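Side-chain contacts in xyloglucan-specific endo-beta-1,4-glucanase BoGH9A (Bacteroides ovatus, PDB 6DHT), which catalyses the endohydrolysis of 1,4-beta-glucosidic linkages in the backbone of xyloglucan, releasing xyloglucan oligosaccharides: residues T336-D339 and D340-F343; T378-L381 and G382-W386; D542-A545 and S546-A550; N552-A555 and A556-A559. All blocks are in the same frame, centred on the assembly; numbering follows the deposited sequence. Where two conformers were deposited one is given.

How the contacts relate
All four contacts lie in the glycosyl hydrolase family 9 domain and follow one another along the chain in the order 1 to 4. Contacts 1 and 2 adjoin, their centres about 12 Å apart: the calcium-bound start of helix 339-353 meets the start of helix 379-386. Contact 3, on the short helix 544-547, carries the predicted proton donor, and its centre lies about 28 Å from those of contacts 1 and 2. Contact 4, on helix 551-567 near the centre of the chain, has its centre about 16 Å from those of contacts 2 and 3. Helix 551-567 thus lies in the core, touching the catalytic region where W553 packs on E548 but standing about 7 Å (nearest atoms) from contact 2.

Contact 1 of 4, residues T336-D339 and D340-F343; sequences THAD and DEFF. With CA (calcium ion), chain C.
D340 and E341 reach back along the chain to share a calcium ion with the carbonyl oxygen of H337, whose O stands 2.4 Å from the metal. D340 is bidentate, with OD1 at 2.4 Å and OD2 at 2.6 Å from the calcium. Its CG is lodged between the backbone N and the carbonyl carbon (chi1 50°), a rotation that folds the short carboxylate toward the start of the helix. E341 also gives both oxygens, OE1 and OE2 each lying 2.5 Å from the ion; its longer chain has to bend at chi2 (81°) to bring the carboxylate in beside that of D340. A water, D335 and G376 complete this calcium site at the N-terminal end of helix 339-353, where hard carboxylate and carbonyl oxygens suit the cation. D340 OD2 has a second partner, the backbone N of T378. H337 contributes backbone alone, its imidazole leading away from the helix. Behind the metal the first turn closes with a nearly straight bond from F342 N to A338 O, 2.9 Å long. The small A338 lets the F342 ring lie close, A338 CB to F342 CD2 at 4.2 Å, while K365 makes a cation-pi contact with that ring.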
loop_
_atom_site.group_PDB
_atom_site.type_symbol
_atom_site.label_atom_id
_atom_site.label_comp_id
_atom_site.label_asym_id
_atom_site.label_seq_id
_atom_site.Cartn_x
_atom_site.Cartn_y
_atom_site.Cartn_z
ATOM N N THR A 336 -3.205 -18.267 -10.737
ATOM C CA THR A 336 -2.812 -19.184 -11.814
ATOM C C THR A 336 -2.223 -18.455 -13.019
ATOM O O THR A 336 -2.023 -19.050 -14.080
ATOM C CB THR A 336 -4.002 -20.045 -12.291
ATOM O OG1 THR A 336 -5.073 -19.199 -12.723
ATOM C CG2 THR A 336 -4.481 -20.940 -11.177
ATOM N N HIS A 337 -1.929 -17.170 -12.839
ATOM C CA HIS A 337 -1.361 -16.335 -13.896
ATOM C C HIS A 337 -0.062 -15.724 -13.393
ATOM O O HIS A 337 -0.069 -14.698 -12.712
ATOM C CB HIS A 337 -2.341 -15.242 -14.321
ATOM C CG HIS A 337 -3.603 -15.759 -14.941
ATOM N ND1 HIS A 337 -4.728 -16.056 -14.202
ATOM C CD2 HIS A 337 -3.919 -16.025 -16.230
ATOM C CE1 HIS A 337 -5.684 -16.484 -15.010
ATOM N NE2 HIS A 337 -5.217 -16.476 -16.245
ATOM N N ALA A 338 1.049 -16.357 -13.744
ATOM C CA ALA A 338 2.364 -15.954 -13.260
ATOM C C ALA A 338 3.165 -15.097 -14.259
ATOM O O ALA A 338 4.319 -14.741 -13.994
ATOM C CB ALA A 338 3.163 -17.184 -12.865
ATOM N N ASP A 339 2.576 -14.768 -15.404
ATOM C CA ASP A 339 3.327 -14.005 -16.413
ATOM C C ASP A 339 3.821 -12.676 -15.851
ATOM O O ASP A 339 4.956 -12.260 -16.124
ATOM C CB ASP A 339 2.477 -13.717 -17.658
ATOM C CG ASP A 339 2.353 -14.922 -18.592
ATOM O OD1 ASP A 339 3.025 -15.948 -18.358
ATOM O OD2 ASP A 339 1.590 -14.822 -19.577
ATOM N N ASP A 340 2.965 -12.016 -15.072
ATOM C CA ASP A 340 3.313 -10.691 -14.540
ATOM C C ASP A 340 4.433 -10.752 -13.510
ATOM O O ASP A 340 5.288 -9.859 -13.452
ATOM C CB ASP A 340 2.085 -9.977 -13.964
ATOM C CG ASP A 340 1.279 -10.844 -13.004
ATOM O OD1 ASP A 340 0.623 -11.810 -13.458
ATOM O OD2 ASP A 340 1.261 -10.550 -11.785
ATOM N N GLU A 341 4.467 -11.817 -12.712
ATOM C CA GLU A 341 5.536 -12.016 -11.749
ATOM C C GLU A 341 6.844 -12.356 -12.501
ATOM O O GLU A 341 7.918 -11.911 -12.118
ATOM C CB GLU A 341 5.161 -13.106 -10.726
ATOM C CG GLU A 341 4.069 -12.697 -9.703
ATOM C CD GLU A 341 2.648 -12.805 -10.225
ATOM O OE1 GLU A 341 2.440 -13.265 -11.370
ATOM O OE2 GLU A 341 1.708 -12.417 -9.488
ATOM N N PHE A 342 6.751 -13.161 -13.560
ATOM C CA PHE A 342 7.921 -13.407 -14.400
ATOM C C PHE A 342 8.426 -12.080 -14.995
ATOM O O PHE A 342 9.623 -11.798 -14.979
ATOM C CB PHE A 342 7.597 -14.421 -15.515
ATOM C CG PHE A 342 7.813 -15.869 -15.120
ATOM C CD1 PHE A 342 9.086 -16.345 -14.897
ATOM C CD2 PHE A 342 6.745 -16.722 -14.978
ATOM C CE1 PHE A 342 9.302 -17.660 -14.545
ATOM C CE2 PHE A 342 6.954 -18.056 -14.629
ATOM C CZ PHE A 342 8.243 -18.510 -14.409
ATOM N N PHE A 343 7.497 -11.237 -15.448
ATOM C CA PHE A 343 7.893 -9.953 -16.041
ATOM C C PHE A 343 8.597 -9.069 -15.035
ATOM O O PHE A 343 9.658 -8.498 -15.306
ATOM C CB PHE A 343 6.689 -9.219 -16.607
ATOM C CG PHE A 343 7.006 -7.851 -17.119
ATOM C CD1 PHE A 343 7.723 -7.711 -18.286
ATOM C CD2 PHE A 343 6.578 -6.705 -16.459
ATOM C CE1 PHE A 343 8.020 -6.473 -18.786
ATOM C CE2 PHE A 343 6.876 -5.462 -16.958
ATOM C CZ PHE A 343 7.597 -5.340 -18.128
HETATM CA CA CA C . -0.006 -12.731 -11.283
HETATM O O HOH W 1 -2.339 -12.775 -12.077
#

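Contact 2 of 4, residues T378-L381 and G382-W386; sequences TFAL and GIFAW
A380 O does double duty against F384, accepting its backbone N at 2.8 Å and lying over one face of its ring. The oxygen stands 3.1 Å above the ring plane, displaced toward the rim. F384 has CG anti to its own carbonyl carbon, beside the backbone N, and the small chi2 of -23° turns the ring's face to the preceding turn. The ring then lies back along the helix, so that CZ comes 4.0 Å from A380 CB; the small methyl of A380 fits against the end of the ring. L381 adds its CD2 methyl, 4.1 Å from F384 CD2. I383 lies on a separate flank, its CG1 3.5 Å from F379 O, the same oxygen that accepts the bond from I383 N. The flanking bonds, G382 N to T378 O and A385 N to L381 O, are weak. G382 has no side chain, and the F343 ring of the neighbouring helix packs on its CA. Replacing F384 by a serine would remove the ring and probably leave A380 CB and L381 CD2 with a gap beside them and Y453 without its stacking partner. Farther out, L381 packs on Y181 and L185 of helix 176-192 and on W344 of helix 339-353, while W386 meets F351 and F400 edge-to-face, so that helix 379-386 packs against helices 176-192, 339-353 and 395-416.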
loop_
_atom_site.group_PDB
_atom_site.type_symbol
_atom_site.label_atom_id
_atom_site.label_comp_id
_atom_site.label_asym_id
_atom_site.label_seq_id
_atom_site.Cartn_x
_atom_site.Cartn_y
_atom_site.Cartn_z
ATOM N N THR A 378 1.553 -7.890 -10.840
ATOM C CA THR A 378 2.778 -7.138 -10.616
ATOM C C THR A 378 3.328 -6.524 -11.904
ATOM O O THR A 378 4.463 -6.046 -11.925
ATOM C CB THR A 378 3.849 -8.007 -9.955
ATOM O OG1 THR A 378 4.166 -9.133 -10.789
ATOM C CG2 THR A 378 3.356 -8.532 -8.622
ATOM N N PHE A 379 2.547 -6.516 -12.982
ATOM C CA PHE A 379 3.035 -5.888 -14.227
ATOM C C PHE A 379 3.507 -4.471 -13.966
ATOM O O PHE A 379 4.570 -4.065 -14.439
ATOM C CB PHE A 379 1.952 -5.856 -15.309
ATOM C CG PHE A 379 1.858 -7.117 -16.159
ATOM C CD1 PHE A 379 2.985 -7.720 -16.699
ATOM C CD2 PHE A 379 0.619 -7.650 -16.466
ATOM C CE1 PHE A 379 2.870 -8.839 -17.504
ATOM C CE2 PHE A 379 0.516 -8.782 -17.251
ATOM C CZ PHE A 379 1.651 -9.363 -17.772
ATOM N N ALA A 380 2.718 -3.708 -13.226
ATOM C CA ALA A 380 3.062 -2.317 -13.003
ATOM C C ALA A 380 4.411 -2.137 -12.322
ATOM O O ALA A 380 5.103 -1.157 -12.566
ATOM C CB ALA A 380 1.952 -1.628 -12.189
ATOM N N LEU A 381 4.790 -3.058 -11.456
ATOM C CA LEU A 381 6.043 -2.907 -10.751
ATOM C C LEU A 381 7.198 -3.075 -11.733
ATOM O O LEU A 381 8.216 -2.422 -11.616
ATOM C CB LEU A 381 6.163 -3.902 -9.598
ATOM C CG LEU A 381 5.118 -3.774 -8.488
ATOM C CD1 LEU A 381 5.483 -4.736 -7.363
ATOM C CD2 LEU A 381 4.960 -2.354 -8.000
ATOM N N GLY A 382 6.995 -3.948 -12.704
ATOM C CA GLY A 382 7.991 -4.093 -13.751
ATOM C C GLY A 382 8.044 -2.856 -14.623
ATOM O O GLY A 382 9.128 -2.387 -15.021
ATOM N N ILE A 383 6.868 -2.320 -14.951
ATOM C CA ILE A 383 6.765 -1.122 -15.772
ATOM C C ILE A 383 7.472 0.044 -15.074
ATOM O O ILE A 383 8.249 0.797 -15.707
ATOM C CB ILE A 383 5.294 -0.780 -16.086
ATOM C CG1 ILE A 383 4.731 -1.818 -17.054
ATOM C CG2 ILE A 383 5.160 0.608 -16.656
ATOM C CD1 ILE A 383 3.255 -1.723 -17.302
ATOM N N PHE A 384 7.243 0.203 -13.767
ATOM C CA PHE A 384 7.862 1.312 -13.066
ATOM C C PHE A 384 9.391 1.231 -13.166
ATOM O O PHE A 384 10.072 2.257 -13.300
ATOM C CB PHE A 384 7.460 1.364 -11.574
ATOM C CG PHE A 384 5.976 1.550 -11.289
ATOM C CD1 PHE A 384 5.096 2.112 -12.192
ATOM C CD2 PHE A 384 5.472 1.100 -10.076
ATOM C CE1 PHE A 384 3.751 2.241 -11.861
ATOM C CE2 PHE A 384 4.143 1.248 -9.746
ATOM C CZ PHE A 384 3.290 1.814 -10.639
ATOM N N ALA A 385 9.915 0.009 -13.110
ATOM C CA ALA A 385 11.357 -0.204 -13.209
ATOM C C ALA A 385 11.887 0.241 -14.578
ATOM O O ALA A 385 12.854 0.981 -14.660
ATOM C CB ALA A 385 11.675 -1.650 -12.952
ATOM N N TRP A 386 11.213 -0.175 -15.646
ATOM C CA TRP A 386 11.578 0.266 -16.999
ATOM C C TRP A 386 11.488 1.784 -17.207
ATOM O O TRP A 386 12.245 2.339 -18.007
ATOM C CB TRP A 386 10.701 -0.455 -18.035
ATOM C CG TRP A 386 11.167 -1.855 -18.292
ATOM C CD1 TRP A 386 10.704 -2.984 -17.729
ATOM C CD2 TRP A 386 12.198 -2.252 -19.206
ATOM N NE1 TRP A 386 11.397 -4.081 -18.200
ATOM C CE2 TRP A 386 12.304 -3.645 -19.133
ATOM C CE3 TRP A 386 13.042 -1.551 -20.084
ATOM C CZ2 TRP A 386 13.238 -4.359 -19.884
ATOM C CZ3 TRP A 386 13.952 -2.261 -20.838
ATOM C CH2 TRP A 386 14.044 -3.649 -20.737
#

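Contact 3 of 4, residues D542-A545 and S546-A550; sequences DSYA and SNEVA. With IMD (imidazole), chain B.
Y544 and E548 lie side by side and point the same way, one turn apart on the chain, with the tyrosine ring and the carboxylate turned 74° against each other. At the root of the glutamate, CB rests 3.5 Å from Y544 O. CG is anti to the backbone N (chi1 165°), and its nearest neighbour here is the bound imidazole, probably from the crystallisation liquor. A bend at chi2 then carries CD alongside the tyrosine, 3.7 Å from Y544 CE1. At the tip the two oxygens part company: OE1 is hydrogen-bonded to ND1 of H497, whereas OE2 meets the ring edge near its plane and accepts an almost straight bond (170°) from imidazole N1, 2.7 Å away. A water bridges the backbones behind them, donating a hydrogen bond to Y544 O and accepting one from E548 N. The turn itself is held by N547 N on S543 O at 2.8 Å, and by the hydroxyls S543 OG and S546 OG, 2.7 Å apart; serines fit because their short arms pair within a single turn. N547 leads away from this turn, OD1 bonding to Y537 OH and ND2 to D539 OD1. An alanine at E548 would strip away the carboxylate and probably leave H497 ND1 without this hydrogen-bond partner and a gap beside the Y544 ring edge. With H497 and D539, two other predicted catalytic residues, close by, a glutamate held at OE1 by H497, its OE2 taking a weak bond from G170 N besides the imidazole, is consistent with a predicted proton donor.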
loop_
_atom_site.group_PDB
_atom_site.type_symbol
_atom_site.label_atom_id
_atom_site.label_comp_id
_atom_site.label_asym_id
_atom_site.label_seq_id
_atom_site.Cartn_x
_atom_site.Cartn_y
_atom_site.Cartn_z
ATOM N N ASP A 542 -15.545 -6.737 13.715
ATOM C CA ASP A 542 -15.892 -7.960 13.005
ATOM C C ASP A 542 -15.995 -7.786 11.498
ATOM O O ASP A 542 -16.204 -8.748 10.778
ATOM C CB ASP A 542 -17.212 -8.571 13.533
ATOM C CG ASP A 542 -18.398 -7.624 13.419
ATOM O OD1 ASP A 542 -18.206 -6.396 13.267
ATOM O OD2 ASP A 542 -19.575 -8.090 13.537
ATOM N N SER A 543 -15.830 -6.557 11.008
ATOM C CA SER A 543 -15.991 -6.323 9.573
ATOM C C SER A 543 -14.715 -6.603 8.772
ATOM O O SER A 543 -14.002 -5.669 8.402
ATOM C CB SER A 543 -16.454 -4.910 9.278
ATOM O OG SER A 543 -16.745 -4.784 7.890
ATOM N N TYR A 544 -14.398 -7.878 8.531
ATOM C CA TYR A 544 -13.383 -8.269 7.556
ATOM C C TYR A 544 -13.737 -7.664 6.207
ATOM O O TYR A 544 -12.840 -7.280 5.438
ATOM C CB TYR A 544 -13.353 -9.794 7.439
ATOM C CG TYR A 544 -12.183 -10.443 6.745
ATOM C CD1 TYR A 544 -10.865 -10.040 6.961
ATOM C CD2 TYR A 544 -12.382 -11.563 5.956
ATOM C CE1 TYR A 544 -9.798 -10.697 6.358
ATOM C CE2 TYR A 544 -11.317 -12.223 5.354
ATOM C CZ TYR A 544 -10.029 -11.786 5.561
ATOM O OH TYR A 544 -8.971 -12.445 4.964
ATOM N N ALA A 545 -15.023 -7.534 5.902
ATOM C CA ALA A 545 -15.462 -7.122 4.569
ATOM C C ALA A 545 -15.106 -5.671 4.256
ATOM O O ALA A 545 -14.809 -5.329 3.101
ATOM C CB ALA A 545 -16.991 -7.321 4.434
ATOM N N SER A 546 -15.156 -4.820 5.269
ATOM C CA SER A 546 -15.009 -3.368 5.034
ATOM C C SER A 546 -13.985 -2.649 5.905
ATOM O O SER A 546 -13.621 -1.493 5.585
ATOM C CB SER A 546 -16.368 -2.639 5.171
ATOM O OG SER A 546 -16.746 -2.400 6.535
ATOM N N ASN A 547 -13.533 -3.285 6.980
ATOM C CA ASN A 547 -12.718 -2.588 7.987
ATOM C C ASN A 547 -11.410 -3.322 8.323
ATOM O O ASN A 547 -10.833 -3.099 9.373
ATOM C CB ASN A 547 -13.553 -2.349 9.269
ATOM C CG ASN A 547 -13.234 -1.042 9.940
ATOM O OD1 ASN A 547 -12.847 -0.059 9.283
ATOM N ND2 ASN A 547 -13.489 -0.966 11.248
ATOM N N GLU A 548 -10.972 -4.207 7.432
ATOM C CA GLU A 548 -9.706 -4.925 7.555
ATOM C C GLU A 548 -8.520 -3.977 7.272
ATOM O O GLU A 548 -8.691 -2.937 6.640
ATOM C CB GLU A 548 -9.715 -6.109 6.567
ATOM C CG GLU A 548 -8.412 -6.813 6.235
ATOM C CD GLU A 548 -7.829 -7.681 7.315
ATOM O OE1 GLU A 548 -8.068 -7.440 8.520
ATOM O OE2 GLU A 548 -7.012 -8.550 6.935
ATOM N N VAL A 549 -7.367 -4.322 7.826
ATOM C CA VAL A 549 -6.127 -3.588 7.525
ATOM C C VAL A 549 -5.126 -4.597 6.991
ATOM O O VAL A 549 -5.234 -5.792 7.225
ATOM C CB VAL A 549 -5.573 -2.870 8.788
ATOM C CG1 VAL A 549 -6.593 -1.867 9.318
ATOM C CG2 VAL A 549 -5.165 -3.890 9.876
ATOM N N ALA A 550 -4.142 -4.143 6.225
ATOM C CA ALA A 550 -3.194 -5.054 5.592
ATOM C C ALA A 550 -1.941 -4.355 5.103
ATOM O O ALA A 550 -2.007 -3.195 4.672
ATOM C CB ALA A 550 -3.843 -5.748 4.424
HETATM N N1 IMD B . -6.102 -8.639 4.415
HETATM C C2 IMD B . -5.127 -9.474 3.991
HETATM N N3 IMD B . -4.800 -9.116 2.726
HETATM C C4 IMD B . -5.579 -8.076 2.355
HETATM C C5 IMD B . -6.404 -7.774 3.427
HETATM O O HOH W 2 -11.854 -4.611 4.509
#

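Contact 4 of 4, residues N552-A555 and A556-A559; sequences NWNA and ALVA
This is a one-turn helical contact between N552-A555 and A556-A559, buried near the centre of the chain on helix 551-567. Successive backbone bonds carry it: V558 N to N554 O at 2.8 Å, with L557 N to W553 O and A559 N to A555 O on either side of it in sequence, whereas A556 N to N552 O is weak. The side chains touch the preceding turn mainly through its carbonyl oxygens. V558 places CG1 anti to its backbone N (chi1 165°), and this brings the other methyl, CG2, to 3.3 Å from N554 O. A559 CB comes similarly near A555 O, at 3.4 Å. Small alanines suit the faces pressed by other helices: A555 meets S182 and M186 of helix 176-192, while A556 and A559 meet M445 and V449 of helix 439-458. L557 and V558 turn to A111 of helix 105-117. The polar side chains find partners beyond the helix, N552 OD1 in N178 and N554, in the conformer given, in G512 O and L514 N. W553 lies against E548 and meets W437 edge-to-face. A helix with alanines at positions facing its neighbours fits the (alpha/alpha)6 barrel of family 9, here with its first turn next to the predicted catalytic site.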
loop_
_atom_site.group_PDB
_atom_site.type_symbol
_atom_site.label_atom_id
_atom_site.label_comp_id
_atom_site.label_asym_id
_atom_site.label_seq_id
_atom_site.Cartn_x
_atom_site.Cartn_y
_atom_site.Cartn_z
ATOM N N ASN A 552 -0.341 -4.711 2.332
ATOM C CA ASN A 552 -0.405 -4.307 0.928
ATOM C C ASN A 552 -1.262 -3.090 0.742
ATOM O O ASN A 552 -1.063 -2.334 -0.190
ATOM C CB ASN A 552 -0.844 -5.448 0.014
ATOM C CG ASN A 552 -2.139 -6.102 0.453
ATOM O OD1 ASN A 552 -2.326 -6.467 1.629
ATOM N ND2 ASN A 552 -3.045 -6.261 -0.494
ATOM N N TRP A 553 -2.227 -2.892 1.635
ATOM C CA TRP A 553 -3.072 -1.711 1.599
ATOM C C TRP A 553 -2.293 -0.519 2.149
ATOM O O TRP A 553 -2.337 0.568 1.576
ATOM C CB TRP A 553 -4.375 -1.963 2.382
ATOM C CG TRP A 553 -5.205 -3.038 1.754
ATOM C CD1 TRP A 553 -4.993 -3.623 0.562
ATOM C CD2 TRP A 553 -6.388 -3.652 2.296
ATOM N NE1 TRP A 553 -5.948 -4.555 0.317
ATOM C CE2 TRP A 553 -6.813 -4.608 1.371
ATOM C CE3 TRP A 553 -7.113 -3.484 3.473
ATOM C CZ2 TRP A 553 -7.951 -5.394 1.564
ATOM C CZ3 TRP A 553 -8.243 -4.268 3.672
ATOM C CH2 TRP A 553 -8.643 -5.211 2.725
ATOM N N ASN A 554 -1.527 -0.721 3.211
ATOM C CA ASN A 554 -0.664 0.342 3.696
ATOM C C ASN A 554 0.500 0.648 2.757
ATOM O O ASN A 554 0.984 1.788 2.736
ATOM C CB ASN A 554 -0.191 0.091 5.112
ATOM C CG ASN A 554 -0.960 0.918 6.086
ATOM O OD1 ASN A 554 -2.185 0.791 6.175
ATOM N ND2 ASN A 554 -0.290 1.826 6.764
ATOM N N ALA A 555 0.941 -0.338 1.963
ATOM C CA ALA A 555 2.008 -0.081 1.000
ATOM C C ALA A 555 1.521 0.934 -0.011
ATOM O O ALA A 555 2.251 1.840 -0.396
ATOM C CB ALA A 555 2.425 -1.359 0.309
ATOM N N ALA A 556 0.267 0.783 -0.437
ATOM C CA ALA A 556 -0.350 1.733 -1.364
ATOM C C ALA A 556 -0.431 3.119 -0.755
ATOM O O ALA A 556 -0.163 4.128 -1.402
ATOM C CB ALA A 556 -1.732 1.255 -1.774
ATOM N N LEU A 557 -0.856 3.179 0.501
ATOM C CA LEU A 557 -0.912 4.470 1.198
ATOM C C LEU A 557 0.454 5.113 1.338
ATOM O O LEU A 557 0.602 6.305 1.092
ATOM C CB LEU A 557 -1.537 4.265 2.575
ATOM C CG LEU A 557 -1.682 5.500 3.452
ATOM C CD1 LEU A 557 -2.590 6.546 2.785
ATOM C CD2 LEU A 557 -2.192 5.126 4.831
ATOM N N VAL A 558 1.468 4.351 1.729
ATOM C CA VAL A 558 2.829 4.905 1.787
ATOM C C VAL A 558 3.252 5.416 0.415
ATOM O O VAL A 558 3.814 6.512 0.289
ATOM C CB VAL A 558 3.827 3.819 2.235
ATOM C CG1 VAL A 558 5.274 4.240 1.960
ATOM C CG2 VAL A 558 3.676 3.476 3.706
ATOM N N ALA A 559 2.958 4.630 -0.619
ATOM C CA ALA A 559 3.321 5.021 -1.990
ATOM C C ALA A 559 2.699 6.354 -2.388
ATOM O O ALA A 559 3.421 7.252 -2.853
ATOM C CB ALA A 559 2.934 3.947 -2.992
#